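Local coordinates for light Chain (Clostridium botulinum, PDB 6BVD), which probably acts as the zinc endopeptidase of botulinum neurotoxin type HA, cutting a SNARE protein needed for neurotransmitter release, at residues A[115-120]-A[314-319]; A[130-135]-A[309-314]; A[300-305]-A[331-336]. One frame throughout, in Å; residues are numbered along the deposited sequence.

Contact 1: residues A[115-120]-A[314-319]; sequences NAIPYL and DEFKNL
Ile117 lies against Phe316 and Leu319, which are three residues, about one turn, apart on helix 313-323. From CB, which points toward the helix, the longer branch leaves through CG1, placed between the backbone N and the carbonyl carbon (chi1 69°). Ile117 CG1 already packs on Leu319 CD2 at 3.5 Å. The nearly extended second torsion then carries CD1 outward into the angle between the two helix residues. There Ile117 CD1 touches both branches of Leu319, 3.5 Å from CD2 and 3.7 Å from CD1, and also approaches Phe316 CE1 at 3.8 Å, obliquely to the ring. Leu120 supplies the second apolar arm of 115-120. Extended through CD1 (chi2 179°), it meets Phe316 at about a right angle, and Leu120 CD1 rests over one ring face, 4.0 Å from the ring centroid and 29° off the normal, a CH-pi contact displaced toward the CD1–CE1 side. The contact is apolar; of its four main side chains Leu120 is the buried one. Segment 115-120 runs from the end of helix 104-115 into the loop, turning at Ala116 through an inverse gamma turn. Farther along helix 313-323, Tyr320 OH and Lys323 NZ bond the carbonyl oxygens of Pro118 and Ile117. Strand 129-130 packs alongside through Phe130, which touches both Leu120 and Phe316, and Tyr119 turns to helix 280-301.

Contact 2: residues A[130-135]-A[309-314]; sequences FTTNNR and ALINID
The backbones of Thr132 and Ala309 run 6.6 Å apart at their CA atoms and those of Phe130 and Ile313 7.8 Å apart, and most of the contact is made by side chains. Phe130 makes the broadest contact. Its CB lies 4.1 Å from Ile311 CD1, the end of a side chain whose CG1 sits between the backbone N and carbonyl carbon (chi1 61°) and whose second torsion is extended, sending the tip toward the loop 130-135. At the far side, the Phe130 ring turns its CE2 edge to Ile313 O, which lies near the ring plane, 3.6 Å from CE2. Ile313 CG2 is 4.1 Å from the same Phe130 CE2. The ring therefore meets the start of helix 313-323 by its rim. The chain reaches that helix by way of an inverse gamma turn centred on Leu310, closed by the bond from Ile311 N to Ala309 O, and then an N-cap: Asn312 OD1 accepts a hydrogen bond from the backbone N-H of Glu315 in the first turn. Past the gamma turn, Ile311 meets Phe130 by CD1, and past the cap Ile313 does so by its CG2 branch. Thr132 divides its two branches. OG1 packs 3.5 Å from Ala309 CB, while its hydrogen-bond partner is Thr308 OG1, in the residue preceding Ala309. CG2 swings instead to Ile311 CD1, a looser approach of 4.3 Å. Phe130 is also joined by backbone hydrogen bonds to Thr306 and Thr308, and its ring packs on Lys317 of helix 313-323.

Contact 3: residues A[300-305]-A[331-336]; sequences RLNKVN and NGVYSV
The amide of Asn302 engages both backbone polar groups of Tyr334. Tyr334 N donates to Asn302 OD1 at 2.8 Å, almost straight at 176° and in the carbonyl plane on a lone pair. Asn302 ND2 returns a bond to Tyr334 O at 3.0 Å, Tyr334 O lying close to the plane of the amide, so the paired bonds fix the amide's rotation. OD1 accepts again from a water, 2.7 Å away, that also donates to Gly332 O. The amide and ring planes are 18° apart, but the groups cross obliquely, Asn302 OD1 lying 3.4 Å from Tyr334 CD2. Leu301, its first torsion trans (chi1 -174°), lays CD2 over one face of the Tyr334 ring, 3.8 Å from the centroid, as a CH-pi contact. Gly332 O lies over the opposite face, toward the rim. Val333 CG1 adds a contact with the Asn302 amide. The contact joins helix 280-301, with the residues that follow, to strand 334-335, which pairs with strand 327-328 through Ser335 and Ala327. Helix 313-323 runs alongside, where Lys317 touches both Leu301 and Tyr334, and Phe130 of strand 129-130 packs on Leu301.

In the fold
The three contacts form one continuous patch on the same side of the chain's centre. Contacts 1 and 2 have centres about 10 Å apart; their segments overlap at Asp314 and both use helix 313-323. They are joined by packing of Leu120 CD1 on Ile311 CD1 at 3.6 Å, as well as by a probable backbone hydrogen bond from Thr131 N to Leu120 O, 2.8 Å. Contact 3 lies about 13 Å from contact 1 and about 17 Å from contact 2, centre to centre. Lys317 NZ, 2.9 Å from Val304 O, ties helix 313-323 to segment 300-305, and Phe130 CD2 packs 3.8 Å from Val304 CG1. None of these residues is a ligand of the zinc site (His228, His232, Glu266) or of the calcium ion.

Contact 1: residues A[115-120]-A[314-319]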
# COMPACT_ATOMS: atom_id res chain seq x y z
N ASN A 115 -4.10 -8.81 -20.90
CA ASN A 115 -3.58 -9.26 -22.20
C ASN A 115 -4.44 -10.24 -23.00
O ASN A 115 -4.20 -10.39 -24.20
CB ASN A 115 -2.19 -9.89 -22.02
CG ASN A 115 -1.14 -8.87 -21.58
OD1 ASN A 115 -1.23 -7.70 -21.95
ND2 ASN A 115 -0.15 -9.32 -20.81
N ALA A 116 -5.40 -10.92 -22.37
CA ALA A 116 -6.20 -11.93 -23.11
C ALA A 116 -7.38 -11.26 -23.82
O ALA A 116 -8.53 -11.56 -23.56
CB ALA A 116 -6.72 -13.04 -22.20
N ILE A 117 -7.08 -10.39 -24.76
CA ILE A 117 -8.16 -9.69 -25.46
C ILE A 117 -9.06 -10.65 -26.30
O ILE A 117 -8.61 -11.65 -26.85
CB ILE A 117 -7.58 -8.61 -26.35
CG1 ILE A 117 -6.83 -9.26 -27.50
CG2 ILE A 117 -6.65 -7.64 -25.54
CD1 ILE A 117 -6.56 -8.29 -28.65
N PRO A 118 -10.36 -10.36 -26.40
CA PRO A 118 -11.22 -11.23 -27.23
C PRO A 118 -10.82 -11.30 -28.72
O PRO A 118 -10.26 -10.34 -29.23
CB PRO A 118 -12.59 -10.58 -27.10
CG PRO A 118 -12.54 -9.86 -25.83
CD PRO A 118 -11.14 -9.34 -25.69
N TYR A 119 -11.07 -12.43 -29.38
CA TYR A 119 -10.86 -12.53 -30.82
C TYR A 119 -11.83 -11.57 -31.51
O TYR A 119 -12.97 -11.46 -31.07
CB TYR A 119 -11.08 -13.95 -31.34
CG TYR A 119 -10.74 -14.13 -32.81
CD1 TYR A 119 -9.44 -14.38 -33.21
CD2 TYR A 119 -11.71 -13.95 -33.81
CE1 TYR A 119 -9.11 -14.52 -34.55
CE2 TYR A 119 -11.37 -14.06 -35.15
CZ TYR A 119 -10.07 -14.35 -35.52
OH TYR A 119 -9.73 -14.49 -36.85
N LEU A 120 -11.37 -10.91 -32.57
CA LEU A 120 -12.22 -9.97 -33.35
C LEU A 120 -13.11 -10.76 -34.34
O LEU A 120 -12.92 -10.74 -35.57
CB LEU A 120 -11.36 -8.91 -34.07
CG LEU A 120 -10.55 -7.98 -33.14
CD1 LEU A 120 -9.67 -6.94 -33.93
CD2 LEU A 120 -11.40 -7.26 -32.08
N ASP A 314 -1.72 -7.15 -39.16
CA ASP A 314 -0.62 -8.06 -38.81
C ASP A 314 -0.31 -8.04 -37.33
O ASP A 314 0.04 -9.08 -36.76
CB ASP A 314 0.65 -7.76 -39.61
CG ASP A 314 0.60 -8.34 -41.02
OD1 ASP A 314 -0.29 -9.19 -41.29
OD2 ASP A 314 1.45 -7.98 -41.85
N GLU A 315 -0.42 -6.88 -36.68
CA GLU A 315 -0.21 -6.83 -35.23
C GLU A 315 -1.24 -7.67 -34.45
O GLU A 315 -0.89 -8.35 -33.48
CB GLU A 315 -0.24 -5.39 -34.73
CG GLU A 315 1.07 -4.66 -35.00
CD GLU A 315 1.11 -3.23 -34.48
OE1 GLU A 315 0.04 -2.71 -34.07
OE2 GLU A 315 2.21 -2.63 -34.50
N PHE A 316 -2.50 -7.63 -34.87
CA PHE A 316 -3.52 -8.46 -34.19
C PHE A 316 -3.30 -9.93 -34.48
O PHE A 316 -3.55 -10.75 -33.59
CB PHE A 316 -4.96 -8.05 -34.57
CG PHE A 316 -5.51 -6.95 -33.70
CD1 PHE A 316 -6.33 -7.24 -32.63
CD2 PHE A 316 -5.16 -5.62 -33.94
CE1 PHE A 316 -6.82 -6.22 -31.81
CE2 PHE A 316 -5.64 -4.61 -33.15
CZ PHE A 316 -6.47 -4.91 -32.06
N LYS A 317 -2.84 -10.28 -35.68
CA LYS A 317 -2.50 -11.69 -35.95
C LYS A 317 -1.36 -12.20 -35.04
O LYS A 317 -1.38 -13.36 -34.60
CB LYS A 317 -2.10 -11.90 -37.41
CG LYS A 317 -3.27 -11.81 -38.39
CD LYS A 317 -2.81 -12.12 -39.80
CE LYS A 317 -3.97 -12.01 -40.79
NZ LYS A 317 -3.55 -12.36 -42.17
N ASN A 318 -0.36 -11.36 -34.83
CA ASN A 318 0.70 -11.72 -33.89
C ASN A 318 0.14 -11.90 -32.49
O ASN A 318 0.52 -12.81 -31.76
CB ASN A 318 1.80 -10.64 -33.86
CG ASN A 318 2.49 -10.51 -35.18
OD1 ASN A 318 2.39 -11.40 -36.03
ND2 ASN A 318 3.19 -9.39 -35.38
N LEU A 319 -0.78 -11.02 -32.13
CA LEU A 319 -1.37 -11.08 -30.80
C LEU A 319 -2.15 -12.40 -30.56
O LEU A 319 -2.02 -13.00 -29.47
CB LEU A 319 -2.26 -9.87 -30.61
CG LEU A 319 -2.54 -9.43 -29.18
CD1 LEU A 319 -2.95 -7.97 -29.26
CD2 LEU A 319 -3.63 -10.28 -28.55

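Contact 2: residues A[130-135]-A[309-314]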
# COMPACT_ATOMS: atom_id res chain seq x y z
N PHE A 130 -11.44 -9.33 -39.56
CA PHE A 130 -11.37 -8.93 -38.15
C PHE A 130 -12.55 -7.99 -37.90
O PHE A 130 -12.59 -6.87 -38.44
CB PHE A 130 -10.05 -8.23 -37.79
CG PHE A 130 -8.92 -9.17 -37.45
CD1 PHE A 130 -9.17 -10.45 -36.96
CD2 PHE A 130 -7.60 -8.77 -37.65
CE1 PHE A 130 -8.09 -11.33 -36.67
CE2 PHE A 130 -6.53 -9.62 -37.36
CZ PHE A 130 -6.78 -10.90 -36.86
N THR A 131 -13.53 -8.45 -37.12
CA THR A 131 -14.74 -7.69 -36.86
C THR A 131 -14.73 -6.96 -35.51
O THR A 131 -14.68 -7.57 -34.42
CB THR A 131 -15.96 -8.61 -36.97
OG1 THR A 131 -16.00 -9.13 -38.30
CG2 THR A 131 -17.23 -7.86 -36.69
N THR A 132 -14.79 -5.63 -35.58
CA THR A 132 -14.70 -4.78 -34.41
C THR A 132 -16.04 -4.14 -34.07
O THR A 132 -16.21 -3.61 -33.00
CB THR A 132 -13.68 -3.64 -34.61
OG1 THR A 132 -14.16 -2.77 -35.63
CG2 THR A 132 -12.34 -4.19 -34.99
N ASN A 133 -17.02 -4.18 -34.96
CA ASN A 133 -18.15 -3.28 -34.78
C ASN A 133 -19.38 -3.95 -34.21
O ASN A 133 -20.47 -3.92 -34.81
CB ASN A 133 -18.51 -2.60 -36.11
CG ASN A 133 -18.77 -3.60 -37.21
OD1 ASN A 133 -18.33 -4.75 -37.16
ND2 ASN A 133 -19.53 -3.17 -38.21
N ASN A 134 -19.22 -4.64 -33.08
CA ASN A 134 -20.39 -5.09 -32.34
C ASN A 134 -20.09 -5.17 -30.83
O ASN A 134 -18.92 -5.03 -30.39
CB ASN A 134 -20.89 -6.43 -32.90
CG ASN A 134 -19.92 -7.56 -32.70
OD1 ASN A 134 -19.63 -7.95 -31.57
ND2 ASN A 134 -19.45 -8.16 -33.80
N ARG A 135 -21.14 -5.39 -30.03
CA ARG A 135 -21.08 -5.16 -28.60
C ARG A 135 -20.27 -6.19 -27.83
O ARG A 135 -20.00 -5.98 -26.63
CB ARG A 135 -22.48 -5.11 -28.00
CG ARG A 135 -23.19 -6.43 -28.05
CD ARG A 135 -24.23 -6.48 -26.98
NE ARG A 135 -25.44 -5.75 -27.39
CZ ARG A 135 -26.59 -6.33 -27.73
NH1 ARG A 135 -26.70 -7.65 -27.81
NH2 ARG A 135 -27.61 -5.57 -28.10
N ALA A 309 -12.22 -1.86 -39.08
CA ALA A 309 -11.74 -0.58 -38.58
C ALA A 309 -10.31 -0.39 -39.02
O ALA A 309 -9.65 -1.34 -39.47
CB ALA A 309 -11.84 -0.51 -37.06
N LEU A 310 -9.83 0.83 -38.86
CA LEU A 310 -8.43 1.11 -39.15
C LEU A 310 -7.56 0.57 -38.01
O LEU A 310 -7.13 1.32 -37.13
CB LEU A 310 -8.22 2.61 -39.33
CG LEU A 310 -9.13 3.24 -40.39
CD1 LEU A 310 -9.21 4.76 -40.25
CD2 LEU A 310 -8.63 2.85 -41.78
N ILE A 311 -7.32 -0.73 -38.02
CA ILE A 311 -6.43 -1.36 -37.06
C ILE A 311 -5.32 -2.00 -37.83
O ILE A 311 -5.45 -2.25 -39.02
CB ILE A 311 -7.14 -2.44 -36.21
CG1 ILE A 311 -7.67 -3.56 -37.13
CG2 ILE A 311 -8.24 -1.83 -35.42
CD1 ILE A 311 -8.31 -4.75 -36.39
N ASN A 312 -4.22 -2.31 -37.15
CA ASN A 312 -3.12 -3.00 -37.77
C ASN A 312 -3.32 -4.51 -37.79
O ASN A 312 -3.04 -5.19 -36.78
CB ASN A 312 -1.81 -2.69 -37.05
CG ASN A 312 -0.63 -3.14 -37.84
OD1 ASN A 312 -0.49 -4.32 -38.15
ND2 ASN A 312 0.24 -2.21 -38.18
N ILE A 313 -3.72 -5.03 -38.96
CA ILE A 313 -4.07 -6.44 -39.11
C ILE A 313 -2.95 -7.39 -38.70
O ILE A 313 -3.19 -8.34 -37.92
CB ILE A 313 -4.46 -6.76 -40.57
CG1 ILE A 313 -5.75 -6.02 -40.91
CG2 ILE A 313 -4.62 -8.27 -40.77
CD1 ILE A 313 -6.12 -6.08 -42.39
N ASP A 314 -1.72 -7.15 -39.16
CA ASP A 314 -0.62 -8.06 -38.81
C ASP A 314 -0.31 -8.04 -37.33
O ASP A 314 0.04 -9.08 -36.76
CB ASP A 314 0.65 -7.76 -39.61
CG ASP A 314 0.60 -8.34 -41.02
OD1 ASP A 314 -0.29 -9.19 -41.29
OD2 ASP A 314 1.45 -7.98 -41.85

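Contact 3: residues A[300-305]-A[331-336]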
# COMPACT_ATOMS: atom_id res chain seq x y z
N ARG A 300 -9.45 -20.03 -39.12
CA ARG A 300 -10.07 -18.77 -39.45
C ARG A 300 -9.02 -17.64 -39.53
O ARG A 300 -9.12 -16.74 -40.37
CB ARG A 300 -11.17 -18.46 -38.43
CG ARG A 300 -11.78 -17.11 -38.56
CD ARG A 300 -12.50 -16.71 -37.30
NE ARG A 300 -13.82 -17.31 -37.25
CZ ARG A 300 -14.96 -16.65 -37.46
NH1 ARG A 300 -14.96 -15.36 -37.76
NH2 ARG A 300 -16.10 -17.31 -37.36
N LEU A 301 -8.00 -17.71 -38.68
CA LEU A 301 -6.94 -16.72 -38.67
C LEU A 301 -6.12 -16.78 -39.97
O LEU A 301 -5.54 -15.77 -40.40
CB LEU A 301 -6.02 -16.93 -37.43
CG LEU A 301 -4.92 -15.91 -37.14
CD1 LEU A 301 -5.58 -14.53 -36.85
CD2 LEU A 301 -4.09 -16.36 -35.92
N ASN A 302 -6.06 -17.95 -40.59
CA ASN A 302 -5.35 -18.09 -41.88
C ASN A 302 -6.09 -17.37 -43.03
O ASN A 302 -5.51 -17.10 -44.09
CB ASN A 302 -5.16 -19.55 -42.25
CG ASN A 302 -4.06 -20.21 -41.42
OD1 ASN A 302 -3.01 -19.63 -41.20
ND2 ASN A 302 -4.31 -21.44 -40.94
N LYS A 303 -7.36 -17.05 -42.80
CA LYS A 303 -8.19 -16.44 -43.82
C LYS A 303 -8.33 -14.91 -43.71
O LYS A 303 -8.83 -14.27 -44.63
CB LYS A 303 -9.59 -17.07 -43.80
CG LYS A 303 -9.60 -18.58 -44.06
CD LYS A 303 -11.03 -19.12 -44.05
CE LYS A 303 -11.09 -20.57 -44.51
NZ LYS A 303 -10.31 -21.51 -43.63
N VAL A 304 -7.90 -14.33 -42.60
CA VAL A 304 -8.16 -12.92 -42.36
C VAL A 304 -7.35 -12.01 -43.30
O VAL A 304 -6.13 -12.14 -43.39
CB VAL A 304 -7.88 -12.54 -40.90
CG1 VAL A 304 -7.88 -11.02 -40.72
CG2 VAL A 304 -8.90 -13.21 -39.96
N ASN A 305 -8.05 -11.14 -44.04
CA ASN A 305 -7.34 -10.21 -44.93
C ASN A 305 -7.90 -8.80 -44.83
O ASN A 305 -7.47 -7.90 -45.57
CB ASN A 305 -7.38 -10.67 -46.39
CG ASN A 305 -8.79 -10.79 -46.96
OD1 ASN A 305 -9.77 -10.23 -46.44
ND2 ASN A 305 -8.89 -11.49 -48.07
N ASN A 331 5.62 -20.71 -44.10
CA ASN A 331 4.76 -20.00 -45.03
C ASN A 331 3.75 -19.08 -44.35
O ASN A 331 2.88 -18.54 -45.01
CB ASN A 331 4.00 -20.99 -45.92
CG ASN A 331 4.90 -21.62 -46.95
OD1 ASN A 331 5.71 -20.94 -47.58
ND2 ASN A 331 4.78 -22.94 -47.13
N GLY A 332 3.87 -18.92 -43.04
CA GLY A 332 2.96 -18.05 -42.31
C GLY A 332 1.63 -18.70 -41.95
O GLY A 332 0.70 -18.01 -41.53
N VAL A 333 1.54 -20.03 -42.08
CA VAL A 333 0.29 -20.75 -41.78
C VAL A 333 0.18 -21.15 -40.30
O VAL A 333 1.11 -21.73 -39.73
CB VAL A 333 0.15 -21.99 -42.68
CG1 VAL A 333 -1.11 -22.77 -42.32
CG2 VAL A 333 0.10 -21.55 -44.15
N TYR A 334 -0.96 -20.80 -39.69
CA TYR A 334 -1.21 -21.06 -38.28
C TYR A 334 -1.84 -22.44 -38.07
O TYR A 334 -2.67 -22.88 -38.86
CB TYR A 334 -2.10 -19.97 -37.66
CG TYR A 334 -1.51 -18.57 -37.75
CD1 TYR A 334 -0.47 -18.17 -36.91
CD2 TYR A 334 -2.01 -17.64 -38.65
CE1 TYR A 334 0.08 -16.89 -36.98
CE2 TYR A 334 -1.46 -16.34 -38.74
CZ TYR A 334 -0.42 -15.98 -37.90
OH TYR A 334 0.13 -14.70 -37.99
N SER A 335 -1.46 -23.11 -36.98
CA SER A 335 -2.15 -24.36 -36.64
C SER A 335 -2.03 -24.63 -35.14
O SER A 335 -1.25 -23.96 -34.47
CB SER A 335 -1.58 -25.53 -37.42
OG SER A 335 -0.24 -25.80 -37.03
N VAL A 336 -2.75 -25.61 -34.63
CA VAL A 336 -2.59 -25.97 -33.22
C VAL A 336 -1.46 -26.99 -33.05
O VAL A 336 -1.40 -28.01 -33.74
CB VAL A 336 -3.91 -26.51 -32.62
CG1 VAL A 336 -3.68 -27.14 -31.23
CG2 VAL A 336 -4.94 -25.38 -32.54
O HOH W 1 -1.83 -17.54 -42.43